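Local coordinates for protein intracellular protease/amidase (Salmonella enterica subsp. enterica serovar Typhimurium, PDB 4K2H) that is of uncertain function, binds zinc in the crystal, and belongs to the DJ-1/PfpI family, for which peptidase activity is generally inferred, at residues V34-A38 with R62-F67; R123-S127 with I151-G155. The protein carries 1 engineered substitution. One frame throughout, in Å; residues are numbered along the deposited sequence.

Contact 1: residues V34-A38 with R62-F67; sequences VETLA and RQQALF
With chi1 at -106°, off the usual staggered positions, and the chain extended beyond CG, E35 reaches out of strand 33-38 toward R62. R62 comes from the opposite direction with a bend at chi2 (-72°), which brings CD and NE round toward the carboxylate. The two groups meet as a side-on, two-pronged salt bridge. NE of R62 gives a hydrogen bond to OE1 of E35 at 2.7 Å, while NH1 of R62 binds OE2 of E35 at 2.6 Å with an N-H...O angle of 166°. Both oxygens use their syn lone pairs, and the flat groups are nearly coplanar, as expected where each bond holds the other in line.

OE1 of E35 also lies in the ring plane at the edge of F67, 3.3 Å from its CZ. Next along this side of the strand, L37 packs at right angles on the aliphatic part of R62, CD1 of L37 lying 4.0 Å from CG of R62. The same methyl lies 4.1 Å from CE2 of F67, approaching the ring obliquely. A type I turn from R62 to A65, closed by A65 N to R62 O, reverses the loop between the arginine and the phenylalanine. L37 and F67 both touch F91 of helix 86-97 and A8 of strand 6-11, and the F67 ring forms a cation-pi pair with K6.

Two parallel bonds fix the guanidinium's rotation as well as its position, and the opposed charges probably favour the ionised form of E35 in this partly buried setting.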
ATOM      1  N   VAL A  34       5.650 -11.646   9.330  1.00 34.93           N
ATOM      2  CA  VAL A  34       5.507 -10.218   9.654  1.00 33.35           C
ATOM      3  C   VAL A  34       4.554 -10.034  10.847  1.00 31.92           C
ATOM      4  O   VAL A  34       3.501 -10.653  10.901  1.00 32.12           O
ATOM      5  CB  VAL A  34       5.005  -9.400   8.450  1.00 33.15           C
ATOM      6  CG1 VAL A  34       5.036  -7.919   8.772  1.00 33.93           C
ATOM      7  CG2 VAL A  34       5.873  -9.628   7.214  1.00 34.89           C
ATOM      8  N   GLU A  35       4.953  -9.231  11.821  1.00 32.10           N
ATOM      9  CA  GLU A  35       4.052  -8.769  12.889  1.00 32.76           C
ATOM     10  C   GLU A  35       3.962  -7.256  12.899  1.00 29.54           C
ATOM     11  O   GLU A  35       4.969  -6.575  13.033  1.00 29.21           O
ATOM     12  CB  GLU A  35       4.535  -9.233  14.249  1.00 36.38           C
ATOM     13  CG  GLU A  35       3.718 -10.353  14.850  1.00 39.64           C
ATOM     14  CD  GLU A  35       4.034 -10.592  16.316  1.00 41.68           C
ATOM     15  OE1 GLU A  35       5.003 -10.030  16.858  1.00 41.90           O
ATOM     16  OE2 GLU A  35       3.275 -11.347  16.939  1.00 45.58           O
ATOM     17  N   THR A  36       2.757  -6.733  12.715  1.00 27.28           N
ATOM     18  CA  THR A  36       2.520  -5.307  12.903  1.00 25.89           C
ATOM     19  C   THR A  36       2.417  -5.069  14.419  1.00 26.09           C
ATOM     20  O   THR A  36       1.728  -5.799  15.137  1.00 26.25           O
ATOM     21  CB  THR A  36       1.232  -4.842  12.176  1.00 24.88           C
ATOM     22  OG1 THR A  36       0.132  -5.653  12.566  1.00 25.18           O
ATOM     23  CG2 THR A  36       1.370  -5.009  10.716  1.00 24.87           C
ATOM     24  N   LEU A  37       3.136  -4.073  14.904  1.00 26.07           N
ATOM     25  CA  LEU A  37       3.119  -3.751  16.306  1.00 26.53           C
ATOM     26  C   LEU A  37       2.714  -2.301  16.492  1.00 26.49           C
ATOM     27  O   LEU A  37       3.372  -1.389  15.976  1.00 27.19           O
ATOM     28  CB  LEU A  37       4.510  -3.962  16.899  1.00 26.77           C
ATOM     29  CG  LEU A  37       5.089  -5.386  16.752  1.00 27.67           C
ATOM     30  CD1 LEU A  37       6.423  -5.514  17.489  1.00 27.48           C
ATOM     31  CD2 LEU A  37       4.142  -6.488  17.227  1.00 28.03           C
ATOM     32  N   ALA A  38       1.661  -2.081  17.261  1.00 25.97           N
ATOM     33  CA  ALA A  38       1.306  -0.740  17.689  1.00 27.81           C
ATOM     34  C   ALA A  38       2.196  -0.325  18.847  1.00 28.48           C
ATOM     35  O   ALA A  38       2.729  -1.163  19.543  1.00 30.48           O
ATOM     36  CB  ALA A  38      -0.154  -0.691  18.126  1.00 28.07           C
ATOM     37  N   ARG A  62       6.249  -7.328  23.362  1.00 42.12           N
ATOM     38  CA  ARG A  62       7.384  -7.842  22.611  1.00 41.69           C
ATOM     39  C   ARG A  62       8.711  -7.336  23.124  1.00 43.60           C
ATOM     40  O   ARG A  62       9.680  -7.223  22.362  1.00 42.16           O
ATOM     41  CB  ARG A  62       7.217  -7.460  21.145  1.00 39.73           C
ATOM     42  CG  ARG A  62       6.018  -8.131  20.490  1.00 38.83           C
ATOM     43  CD  ARG A  62       6.309  -9.607  20.276  1.00 38.38           C
ATOM     44  NE  ARG A  62       5.220 -10.296  19.584  1.00 38.37           N
ATOM     45  CZ  ARG A  62       4.144 -10.791  20.189  1.00 38.04           C
ATOM     46  NH1 ARG A  62       3.219 -11.410  19.488  1.00 38.30           N
ATOM     47  NH2 ARG A  62       3.985 -10.673  21.490  1.00 38.14           N
ATOM     48  N   GLN A  63       8.790  -7.056  24.413  1.00 45.87           N
ATOM     49  CA  GLN A  63       9.978  -6.367  24.906  1.00 50.03           C
ATOM     50  C   GLN A  63      11.244  -7.214  24.897  1.00 49.95           C
ATOM     51  O   GLN A  63      12.345  -6.656  24.786  1.00 51.90           O
ATOM     52  CB  GLN A  63       9.766  -5.761  26.292  1.00 53.14           C
ATOM     53  CG  GLN A  63      10.719  -4.593  26.534  1.00 54.89           C
ATOM     54  CD  GLN A  63      10.925  -4.288  27.997  1.00 57.50           C
ATOM     55  OE1 GLN A  63      11.476  -5.105  28.759  1.00 62.15           O
ATOM     56  NE2 GLN A  63      10.500  -3.105  28.402  1.00 54.81           N
ATOM     57  N   GLN A  64      11.103  -8.535  25.014  1.00 49.64           N
ATOM     58  CA  GLN A  64      12.268  -9.454  24.899  1.00 50.95           C
ATOM     59  C   GLN A  64      12.324 -10.189  23.565  1.00 46.89           C
ATOM     60  O   GLN A  64      13.201 -11.041  23.371  1.00 48.10           O
ATOM     61  CB  GLN A  64      12.282 -10.506  26.032  1.00 53.85           C
ATOM     62  CG  GLN A  64      12.911 -10.015  27.324  1.00 55.72           C
ATOM     63  CD  GLN A  64      12.044  -8.974  28.006  1.00 57.03           C
ATOM     64  OE1 GLN A  64      10.870  -9.220  28.269  1.00 57.14           O
ATOM     65  NE2 GLN A  64      12.617  -7.804  28.292  1.00 58.23           N
ATOM     66  N   ALA A  65      11.382  -9.889  22.670  1.00 42.61           N
ATOM     67  CA  ALA A  65      11.360 -10.511  21.353  1.00 40.52           C
ATOM     68  C   ALA A  65      12.401  -9.850  20.498  1.00 39.04           C
ATOM     69  O   ALA A  65      12.628  -8.650  20.593  1.00 37.13           O
ATOM     70  CB  ALA A  65      10.000 -10.361  20.698  1.00 40.95           C
ATOM     71  N   LEU A  66      13.027 -10.640  19.650  1.00 39.20           N
ATOM     72  CA  LEU A  66      14.113 -10.164  18.843  1.00 38.80           C
ATOM     73  C   LEU A  66      13.831 -10.551  17.408  1.00 36.89           C
ATOM     74  O   LEU A  66      13.977 -11.703  17.013  1.00 38.91           O
ATOM     75  CB  LEU A  66      15.406 -10.787  19.349  1.00 41.45           C
ATOM     76  CG  LEU A  66      16.693 -10.103  18.905  1.00 43.86           C
ATOM     77  CD1 LEU A  66      16.707  -8.641  19.318  1.00 44.20           C
ATOM     78  CD2 LEU A  66      17.895 -10.836  19.496  1.00 45.75           C
ATOM     79  N   PHE A  67      13.380  -9.570  16.647  1.00 33.84           N
ATOM     80  CA  PHE A  67      13.051  -9.713  15.250  1.00 32.28           C
ATOM     81  C   PHE A  67      14.321  -9.600  14.415  1.00 32.67           C
ATOM     82  O   PHE A  67      15.305  -9.000  14.846  1.00 33.39           O
ATOM     83  CB  PHE A  67      12.021  -8.610  14.839  1.00 30.16           C
ATOM     84  CG  PHE A  67      10.681  -8.782  15.479  1.00 28.49           C
ATOM     85  CD1 PHE A  67       9.678  -9.490  14.837  1.00 28.26           C
ATOM     86  CD2 PHE A  67      10.437  -8.297  16.744  1.00 28.25           C
ATOM     87  CE1 PHE A  67       8.452  -9.720  15.452  1.00 27.72           C
ATOM     88  CE2 PHE A  67       9.195  -8.473  17.345  1.00 28.37           C
ATOM     89  CZ  PHE A  67       8.212  -9.201  16.706  1.00 28.38           C
TER

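Contact 2: residues R123-S127 with I151-G155; sequences RYVCS and ISGKG
V125 and S152 form the one direct hydrogen bond between these segments: the backbone N of V125 donates to OG of S152 at 3.0 Å, with an N-H...O angle of 156°. The serine hydroxyl gets there because chi1 of 53° sets OG between its own backbone N and carbonyl carbon, on the side facing R123-S127. That oxygen also lies 3.4 Å from CA of Y124. The bond thus runs from a backbone N-H to a side-chain hydroxyl. A water bridges OG of S152 (2.6 Å) and O of R123 (2.9 Å), so the serine is tied to the other segment twice.

The two branches of V125 divide the apolar contact. CG1 of V125 rests on the backbone, 3.5 Å from N of K154, whereas CG2 of V125 meets the lysine stem, 3.7 Å from CB of K154, the two side chains crossing at about a right angle. Farther along, CB of S127 lies 3.7 Å from O of K154.

In the next shell, the extended lysine carries its ammonium beyond V125 to a salt bridge with D141 and a cation-pi contact with Y185 of the second subunit.

Y124 pairs by backbone with V138 in strand 138-139 and V140 just after it, and S152 with V145 of strand 144-147. The contact therefore joins two small sheets, while I151 and G153 also pair with I102 and P104 of strand 101-104.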
ATOM      1  N   ARG A 123      25.423   5.900   6.600  1.00 40.59           N
ATOM      2  CA  ARG A 123      24.792   6.406   5.387  1.00 40.85           C
ATOM      3  C   ARG A 123      23.307   6.040   5.388  1.00 38.27           C
ATOM      4  O   ARG A 123      22.946   4.936   5.761  1.00 36.53           O
ATOM      5  CB  ARG A 123      25.477   5.849   4.139  1.00 44.40           C
ATOM      6  CG  ARG A 123      26.888   6.412   3.932  1.00 47.72           C
ATOM      7  CD  ARG A 123      27.568   5.757   2.744  1.00 51.39           C
ATOM      8  NE  ARG A 123      27.818   4.346   3.034  1.00 54.54           N
ATOM      9  CZ  ARG A 123      27.171   3.313   2.495  1.00 57.73           C
ATOM     10  NH1 ARG A 123      27.499   2.074   2.872  1.00 59.47           N
ATOM     11  NH2 ARG A 123      26.208   3.490   1.585  1.00 58.50           N
ATOM     12  N   TYR A 124      22.464   6.981   4.960  1.00 36.92           N
ATOM     13  CA  TYR A 124      21.018   6.825   5.025  1.00 36.19           C
ATOM     14  C   TYR A 124      20.391   7.797   4.032  1.00 35.65           C
ATOM     15  O   TYR A 124      21.047   8.736   3.564  1.00 36.72           O
ATOM     16  CB  TYR A 124      20.509   7.126   6.453  1.00 35.35           C
ATOM     17  CG  TYR A 124      20.487   8.603   6.743  1.00 36.88           C
ATOM     18  CD1 TYR A 124      19.316   9.334   6.556  1.00 37.27           C
ATOM     19  CD2 TYR A 124      21.661   9.295   7.113  1.00 38.55           C
ATOM     20  CE1 TYR A 124      19.273  10.697   6.753  1.00 37.55           C
ATOM     21  CE2 TYR A 124      21.635  10.669   7.327  1.00 39.43           C
ATOM     22  CZ  TYR A 124      20.424  11.366   7.146  1.00 39.54           C
ATOM     23  OH  TYR A 124      20.318  12.729   7.351  1.00 39.51           O
ATOM     24  N   VAL A 125      19.126   7.548   3.713  1.00 34.56           N
ATOM     25  CA  VAL A 125      18.301   8.462   2.948  1.00 34.12           C
ATOM     26  C   VAL A 125      17.006   8.699   3.708  1.00 35.00           C
ATOM     27  O   VAL A 125      16.604   7.910   4.551  1.00 34.21           O
ATOM     28  CB  VAL A 125      18.001   7.928   1.532  1.00 34.67           C
ATOM     29  CG1 VAL A 125      17.090   6.708   1.553  1.00 34.05           C
ATOM     30  CG2 VAL A 125      17.409   9.015   0.645  1.00 34.58           C
ATOM     31  N   CYS A 126      16.369   9.809   3.403  1.00 36.39           N
ATOM     32  CA  CYS A 126      15.096  10.127   3.968  1.00 37.48           C
ATOM     33  C   CYS A 126      14.400  11.010   2.939  1.00 38.71           C
ATOM     34  O   CYS A 126      14.981  11.326   1.888  1.00 40.32           O
ATOM     35  CB  CYS A 126      15.301  10.862   5.294  1.00 37.15           C
ATOM     36  SG  CYS A 126      16.117  12.453   5.096  1.00 38.99           S
ATOM     37  N   SER A 127      13.160  11.382   3.216  1.00 39.83           N
ATOM     38  CA  SER A 127      12.381  12.213   2.286  1.00 41.69           C
ATOM     39  C   SER A 127      12.799  13.678   2.390  1.00 43.51           C
ATOM     40  O   SER A 127      13.428  14.073   3.370  1.00 44.46           O
ATOM     41  CB  SER A 127      10.890  12.092   2.585  1.00 39.15           C
ATOM     42  OG  SER A 127      10.682  12.263   3.978  1.00 43.22           O
ATOM     43  N   ILE A 151      18.998  -0.252   6.613  1.00 30.40           N
ATOM     44  CA  ILE A 151      18.459  -0.223   5.261  1.00 30.19           C
ATOM     45  C   ILE A 151      17.361   0.849   5.228  1.00 29.40           C
ATOM     46  O   ILE A 151      16.305   0.694   5.860  1.00 28.18           O
ATOM     47  CB  ILE A 151      17.860  -1.603   4.873  1.00 30.78           C
ATOM     48  CG1 ILE A 151      18.929  -2.689   4.980  1.00 32.07           C
ATOM     49  CG2 ILE A 151      17.264  -1.586   3.467  1.00 30.85           C
ATOM     50  CD1 ILE A 151      18.538  -4.030   4.393  1.00 32.76           C
ATOM     51  N   SER A 152      17.611   1.934   4.510  1.00 29.71           N
ATOM     52  CA  SER A 152      16.671   3.054   4.454  1.00 29.36           C
ATOM     53  C   SER A 152      16.079   3.202   3.075  1.00 29.81           C
ATOM     54  O   SER A 152      16.666   2.792   2.084  1.00 31.76           O
ATOM     55  CB  SER A 152      17.353   4.358   4.904  1.00 29.95           C
ATOM     56  OG  SER A 152      18.555   4.599   4.179  1.00 30.59           O
ATOM     57  N   GLY A 153      14.894   3.790   3.022  1.00 30.92           N
ATOM     58  CA  GLY A 153      14.101   3.913   1.805  1.00 29.94           C
ATOM     59  C   GLY A 153      13.775   5.379   1.692  1.00 31.07           C
ATOM     60  O   GLY A 153      13.510   6.018   2.684  1.00 32.91           O
ATOM     61  N   LYS A 154      13.835   5.934   0.493  1.00 32.24           N
ATOM     62  CA  LYS A 154      13.722   7.375   0.339  1.00 33.59           C
ATOM     63  C   LYS A 154      12.307   7.904   0.492  1.00 32.84           C
ATOM     64  O   LYS A 154      12.093   8.970   1.089  1.00 34.70           O
ATOM     65  CB  LYS A 154      14.302   7.813  -1.017  1.00 34.88           C
ATOM     66  CG  LYS A 154      14.128   9.299  -1.290  1.00 36.10           C
ATOM     67  CD  LYS A 154      15.024   9.773  -2.432  1.00 37.83           C
ATOM     68  CE  LYS A 154      14.621  11.181  -2.835  1.00 39.20           C
ATOM     69  NZ  LYS A 154      15.436  11.710  -3.949  1.00 41.60           N
ATOM     70  N   GLY A 155      11.349   7.196  -0.078  1.00 31.30           N
ATOM     71  CA  GLY A 155       9.957   7.595   0.032  1.00 30.28           C
ATOM     72  C   GLY A 155       9.030   6.616  -0.674  1.00 29.31           C
ATOM     73  O   GLY A 155       9.486   5.616  -1.213  1.00 27.08           O
TER
HETATM   74  O   HOH W   1      20.526   3.350   5.343  1.00 31.95           O

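In the fold
Contact 1 and contact 2 lie on opposite sides of the chain's centre, their own centres 22 Å apart and their nearest atoms about 12 Å apart, so they do not touch. They follow each other along the chain, both within its DJ-1/PfpI family portion. The central parallel sheet spans the distance: contact 1 joins strand 33-38 to the loop leading into strand 69-72, while contact 2 lies beside the edge strand 101-104, to which strand 150-153 is bonded. Contact 1 is away from the zinc sites. Contact 2 comes closer, the S127 side chain being about 9 Å from that of the zinc ligand E16 and about 13 Å from a bound zinc ion.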